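Local coordinates for protein putative carboxylesterase (Lactobacillus plantarum WCFS1, PDB 3BJR) that probably hydrolyses carboxylic esters as a serine hydrolase of the alpha/beta-hydrolase fold, its natural substrate being unknown, at residues 81-85 with 118-122; 85-89 with 101-105. All blocks are in the same frame, centred on the assembly; numbering follows the deposited sequence.

Contact 1. Residues 81-85 with 118-122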
loop_
_atom_site.group_PDB
_atom_site.type_symbol
_atom_site.label_atom_id
_atom_site.label_comp_id
_atom_site.label_asym_id
_atom_site.label_seq_id
_atom_site.Cartn_x
_atom_site.Cartn_y
_atom_site.Cartn_z
ATOM N N TYR A 81 -6.775 2.211 -23.431
ATOM C CA TYR A 81 -5.368 2.354 -23.662
ATOM C C TYR A 81 -4.986 1.664 -24.929
ATOM O O TYR A 81 -5.614 0.697 -25.310
ATOM C CB TYR A 81 -4.561 1.724 -22.512
ATOM C CG TYR A 81 -4.629 2.525 -21.237
ATOM C CD1 TYR A 81 -5.729 2.434 -20.402
ATOM C CD2 TYR A 81 -3.614 3.388 -20.883
ATOM C CE1 TYR A 81 -5.800 3.182 -19.237
ATOM C CE2 TYR A 81 -3.691 4.138 -19.730
ATOM C CZ TYR A 81 -4.807 4.036 -18.923
ATOM O OH TYR A 81 -4.921 4.763 -17.751
ATOM N N GLN A 82 -3.992 2.206 -25.619
ATOM C CA GLN A 82 -3.338 1.457 -26.683
ATOM C C GLN A 82 -2.406 0.594 -25.832
ATOM O O GLN A 82 -1.751 1.098 -24.930
ATOM C CB GLN A 82 -2.566 2.361 -27.640
ATOM C CG GLN A 82 -3.392 3.434 -28.427
ATOM C CD GLN A 82 -4.393 2.888 -29.416
ATOM O OE1 GLN A 82 -5.155 2.009 -29.093
ATOM N NE2 GLN A 82 -4.412 3.434 -30.630
ATOM N N ALA A 83 -2.354 -0.711 -26.053
ATOM C CA ALA A 83 -1.554 -1.570 -25.157
ATOM C C ALA A 83 -0.505 -2.359 -25.897
ATOM O O ALA A 83 -0.803 -2.943 -26.931
ATOM C CB ALA A 83 -2.467 -2.487 -24.401
ATOM N N PHE A 84 0.726 -2.359 -25.386
ATOM C CA PHE A 84 1.812 -3.110 -26.002
ATOM C C PHE A 84 2.438 -4.069 -25.001
ATOM O O PHE A 84 2.282 -3.916 -23.778
ATOM C CB PHE A 84 2.932 -2.165 -26.439
ATOM C CG PHE A 84 2.546 -1.184 -27.505
ATOM C CD1 PHE A 84 1.761 -0.088 -27.214
ATOM C CD2 PHE A 84 2.997 -1.357 -28.816
ATOM C CE1 PHE A 84 1.411 0.800 -28.217
ATOM C CE2 PHE A 84 2.656 -0.478 -29.806
ATOM C CZ PHE A 84 1.860 0.601 -29.513
ATOM N N TYR A 85 3.122 -5.095 -25.502
ATOM C CA TYR A 85 3.961 -5.905 -24.624
ATOM C C TYR A 85 5.330 -6.057 -25.230
ATOM O O TYR A 85 5.473 -6.100 -26.436
ATOM C CB TYR A 85 3.336 -7.241 -24.198
ATOM C CG TYR A 85 3.122 -8.307 -25.212
ATOM C CD1 TYR A 85 4.160 -9.103 -25.636
ATOM C CD2 TYR A 85 1.858 -8.614 -25.656
ATOM C CE1 TYR A 85 3.967 -10.138 -26.488
ATOM C CE2 TYR A 85 1.658 -9.685 -26.534
ATOM C CZ TYR A 85 2.712 -10.437 -26.943
ATOM O OH TYR A 85 2.524 -11.489 -27.843
ATOM N N GLU A 118 0.555 8.164 -35.965
ATOM C CA GLU A 118 -0.069 7.126 -36.788
ATOM C C GLU A 118 -0.699 5.965 -35.983
ATOM O O GLU A 118 -1.473 5.180 -36.529
ATOM C CB GLU A 118 0.881 6.629 -37.866
ATOM C CG GLU A 118 2.181 6.123 -37.431
ATOM C CD GLU A 118 3.342 7.113 -37.610
ATOM O OE1 GLU A 118 3.283 8.339 -37.177
ATOM O OE2 GLU A 118 4.348 6.577 -38.153
ATOM N N TRP A 119 -0.373 5.911 -34.697
ATOM C CA TRP A 119 -0.903 4.941 -33.725
ATOM C C TRP A 119 -1.874 5.512 -32.702
ATOM O O TRP A 119 -2.305 4.789 -31.811
ATOM C CB TRP A 119 0.234 4.274 -32.980
ATOM C CG TRP A 119 1.043 3.310 -33.836
ATOM C CD1 TRP A 119 0.694 2.769 -35.041
ATOM C CD2 TRP A 119 2.295 2.728 -33.481
ATOM N NE1 TRP A 119 1.683 1.908 -35.475
ATOM C CE2 TRP A 119 2.671 1.864 -34.525
ATOM C CE3 TRP A 119 3.143 2.860 -32.366
ATOM C CZ2 TRP A 119 3.859 1.158 -34.508
ATOM C CZ3 TRP A 119 4.309 2.144 -32.339
ATOM C CH2 TRP A 119 4.665 1.303 -33.411
ATOM N N HIS A 120 -2.234 6.779 -32.863
ATOM C CA HIS A 120 -3.166 7.506 -32.010
ATOM C C HIS A 120 -2.815 7.498 -30.572
ATOM O O HIS A 120 -3.679 7.331 -29.729
ATOM C CB HIS A 120 -4.588 6.981 -32.194
ATOM C CG HIS A 120 -5.041 7.038 -33.609
ATOM N ND1 HIS A 120 -5.223 5.907 -34.372
ATOM C CD2 HIS A 120 -5.279 8.089 -34.425
ATOM C CE1 HIS A 120 -5.594 6.259 -35.583
ATOM N NE2 HIS A 120 -5.630 7.577 -35.645
ATOM N N ILE A 121 -1.525 7.652 -30.310
ATOM C CA ILE A 121 -0.992 7.695 -28.984
ATOM C C ILE A 121 -0.744 9.145 -28.581
ATOM O O ILE A 121 -0.200 9.938 -29.313
ATOM C CB ILE A 121 0.340 6.884 -28.880
ATOM C CG1 ILE A 121 0.095 5.383 -29.134
ATOM C CG2 ILE A 121 1.032 7.105 -27.548
ATOM C CD1 ILE A 121 1.355 4.565 -29.182
ATOM N N ASP A 122 -1.121 9.467 -27.371
ATOM C CA ASP A 122 -0.813 10.726 -26.787
ATOM C C ASP A 122 0.640 10.530 -26.325
ATOM O O ASP A 122 0.897 9.769 -25.388
ATOM C CB ASP A 122 -1.741 10.972 -25.623
ATOM C CG ASP A 122 -1.442 12.251 -24.905
ATOM O OD1 ASP A 122 -0.297 12.745 -25.004
ATOM O OD2 ASP A 122 -2.347 12.743 -24.218
#
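Q82 and F84, two residues apart on one strand and both directed at residues 118-122, meet them in different ways, one polar and one apolar. The Q82 chain bends at its second torsion (chi2 -65°), which carries the amide to the backbone of the turn. There NE2 of Q82 donates to O of W119 over 2.8 Å, somewhat bent at an N-H...O angle of 151°; the donor stands tilted from the carbonyl plane. OE1 of Q82 is taken by the backbone N of H39, and the two bonds fix the rotation of the amide. The carbonyl it grips belongs to the end of a helix that H120, with positive phi, closes in a Schellman motif. The F84 ring reaches W119 obliquely, CZ of F84 lying 3.9 Å from CE3 of W119 and the planes inclined at 45°. I121 approaches F84 from the opposite direction, its CD1 lying 3.9 Å from CE1 of F84. L112 of helix 100-114 touches both F84 and I121, while L111 and L38 touch W119. Strand 82-87 is bonded between strands 33-38 and 50-56, and through L112 and L111 helix 100-114 lies against the contact.

Contact 2. Residues 85-89 with 101-105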
loop_
_atom_site.group_PDB
_atom_site.type_symbol
_atom_site.label_atom_id
_atom_site.label_comp_id
_atom_site.label_asym_id
_atom_site.label_seq_id
_atom_site.Cartn_x
_atom_site.Cartn_y
_atom_site.Cartn_z
ATOM N N TYR A 85 3.122 -5.095 -25.502
ATOM C CA TYR A 85 3.961 -5.905 -24.624
ATOM C C TYR A 85 5.330 -6.057 -25.230
ATOM O O TYR A 85 5.473 -6.100 -26.436
ATOM C CB TYR A 85 3.336 -7.241 -24.198
ATOM C CG TYR A 85 3.122 -8.307 -25.212
ATOM C CD1 TYR A 85 4.160 -9.103 -25.636
ATOM C CD2 TYR A 85 1.858 -8.614 -25.656
ATOM C CE1 TYR A 85 3.967 -10.138 -26.488
ATOM C CE2 TYR A 85 1.658 -9.685 -26.534
ATOM C CZ TYR A 85 2.712 -10.437 -26.943
ATOM O OH TYR A 85 2.524 -11.489 -27.843
ATOM N N LEU A 86 6.339 -6.045 -24.351
ATOM C CA LEU A 86 7.735 -6.150 -24.753
ATOM C C LEU A 86 8.320 -7.517 -24.477
ATOM O O LEU A 86 8.382 -7.923 -23.338
ATOM C CB LEU A 86 8.575 -5.080 -23.993
ATOM C CG LEU A 86 10.084 -5.017 -24.289
ATOM C CD1 LEU A 86 10.374 -4.661 -25.753
ATOM C CD2 LEU A 86 10.723 -4.078 -23.310
ATOM N N GLU A 87 8.749 -8.213 -25.527
ATOM C CA GLU A 87 9.540 -9.410 -25.404
ATOM C C GLU A 87 11.007 -8.918 -25.408
ATOM O O GLU A 87 11.575 -8.633 -26.438
ATOM C CB GLU A 87 9.277 -10.385 -26.545
ATOM C CG GLU A 87 7.873 -10.918 -26.566
ATOM C CD GLU A 87 7.660 -11.908 -27.691
ATOM O OE1 GLU A 87 8.246 -12.995 -27.594
ATOM O OE2 GLU A 87 6.917 -11.611 -28.650
ATOM N N TYR A 88 11.558 -8.739 -24.221
ATOM C CA TYR A 88 12.919 -8.255 -24.038
ATOM C C TYR A 88 13.995 -9.334 -24.134
ATOM O O TYR A 88 13.700 -10.522 -24.203
ATOM C CB TYR A 88 13.033 -7.511 -22.705
ATOM C CG TYR A 88 12.475 -8.240 -21.471
ATOM C CD1 TYR A 88 13.215 -9.214 -20.794
ATOM C CD2 TYR A 88 11.229 -7.925 -20.965
ATOM C CE1 TYR A 88 12.701 -9.850 -19.674
ATOM C CE2 TYR A 88 10.710 -8.575 -19.846
ATOM C CZ TYR A 88 11.444 -9.549 -19.215
ATOM O OH TYR A 88 10.947 -10.174 -18.108
ATOM N N THR A 89 15.250 -8.884 -24.178
ATOM C CA THR A 89 16.417 -9.772 -24.256
ATOM C C THR A 89 16.455 -10.731 -23.081
ATOM O O THR A 89 16.247 -10.334 -21.927
ATOM C CB THR A 89 17.734 -8.966 -24.288
ATOM O OG1 THR A 89 17.630 -8.019 -25.339
ATOM C CG2 THR A 89 18.959 -9.863 -24.524
ATOM N N PRO A 101 17.627 -5.514 -21.147
ATOM C CA PRO A 101 16.172 -5.311 -21.069
ATOM C C PRO A 101 15.694 -3.914 -20.742
ATOM O O PRO A 101 14.589 -3.539 -21.159
ATOM C CB PRO A 101 15.763 -6.257 -19.943
ATOM C CG PRO A 101 16.814 -7.316 -19.987
ATOM C CD PRO A 101 18.053 -6.513 -20.162
ATOM N N VAL A 102 16.495 -3.154 -19.999
ATOM C CA VAL A 102 16.166 -1.785 -19.640
ATOM C C VAL A 102 16.333 -0.897 -20.889
ATOM O O VAL A 102 15.529 0.007 -21.144
ATOM C CB VAL A 102 17.097 -1.266 -18.513
ATOM C CG1 VAL A 102 16.780 0.165 -18.225
ATOM C CG2 VAL A 102 16.995 -2.126 -17.236
ATOM N N LEU A 103 17.397 -1.161 -21.648
ATOM C CA LEU A 103 17.663 -0.492 -22.895
ATOM C C LEU A 103 16.551 -0.834 -23.894
ATOM O O LEU A 103 16.018 0.062 -24.531
ATOM C CB LEU A 103 19.018 -0.907 -23.439
ATOM C CG LEU A 103 20.236 -0.497 -22.628
ATOM C CD1 LEU A 103 21.479 -0.978 -23.348
ATOM C CD2 LEU A 103 20.291 1.016 -22.388
ATOM N N ASP A 104 16.186 -2.115 -23.987
ATOM C CA ASP A 104 15.081 -2.568 -24.860
ATOM C C ASP A 104 13.787 -1.779 -24.572
ATOM O O ASP A 104 13.041 -1.453 -25.483
ATOM C CB ASP A 104 14.799 -4.077 -24.657
ATOM C CG ASP A 104 15.865 -4.988 -25.240
ATOM O OD1 ASP A 104 16.584 -4.570 -26.172
ATOM O OD2 ASP A 104 15.924 -6.172 -24.799
ATOM N N LEU A 105 13.493 -1.548 -23.297
ATOM C CA LEU A 105 12.296 -0.775 -22.891
ATOM C C LEU A 105 12.418 0.668 -23.431
ATOM O O LEU A 105 11.442 1.241 -23.922
ATOM C CB LEU A 105 12.117 -0.783 -21.388
ATOM C CG LEU A 105 10.998 0.078 -20.785
ATOM C CD1 LEU A 105 9.675 -0.178 -21.535
ATOM C CD2 LEU A 105 10.871 -0.112 -19.262
#
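Strand 85-87 and helix 101-105 run roughly antiparallel, their axes at 140° and 9.6 Å apart at closest approach. The backbones converge beyond the strand end: CA of L86 is 7.3 Å from CA of L105, whereas CA of Y88 is 5.3 Å from CA of P101. At this narrow end the D104 carboxylate receives two donors on one oxygen. The backbone N of T89 meets OD2 of D104 at 2.9 Å, nearly in line with the C-O bond, and OG1 of T89 donates to the same OD2 at 2.6 Å on its syn side. The T89 hydroxyl lies beside its own backbone N (chi1 -53°), which lets both donors converge. OD1 of D104 is bonded to OG1 of T30 and salt-bridged to R107, so the buried carboxylate is held through both oxygens and its charge is probably balanced. With an alanine in place of D104, the amide and hydroxyl of T89 would probably lose their shared acceptor and R107 its mate. P101 lies obliquely against the Y88 ring, its CB 4.0 Å from CD1 of Y88. Further back along the strand, CD2 of L86 rests 3.7 Å from CA of L105, an apolar contact where the backbones stand farther apart. The Y88 ring extends to V133 and I137 of helix 133-153, and its OH bonds to O of P57. L105 touches Y141 of that helix and V56 of strand 50-56, so helix 100-114 lies beside helix 133-153 against the sheet.

In the fold
From the N terminus, the chain passes through strands 21-26, 33-38 and 50-56 and helix 66-77 before reaching strand 82-87, where both contacts start. Contact 2 closes the shorter loop, with 11 mostly irregular residues between its segments, and joins the C-terminal end of the strand to the beginning of helix 100-114. Contact 1 closes the longer one: 32 residues, including that helix, separate its segments, and contact 2 shares Y85 and lies within its overall span. Since the helix runs back along the strand, the contacts sit at opposite ends of this strand-helix unit, their centres about 17 Å apart. The chain then enters strand 125-131, leading towards a probable nucleophile elbow, whose GxSxG pattern is touched by Y88.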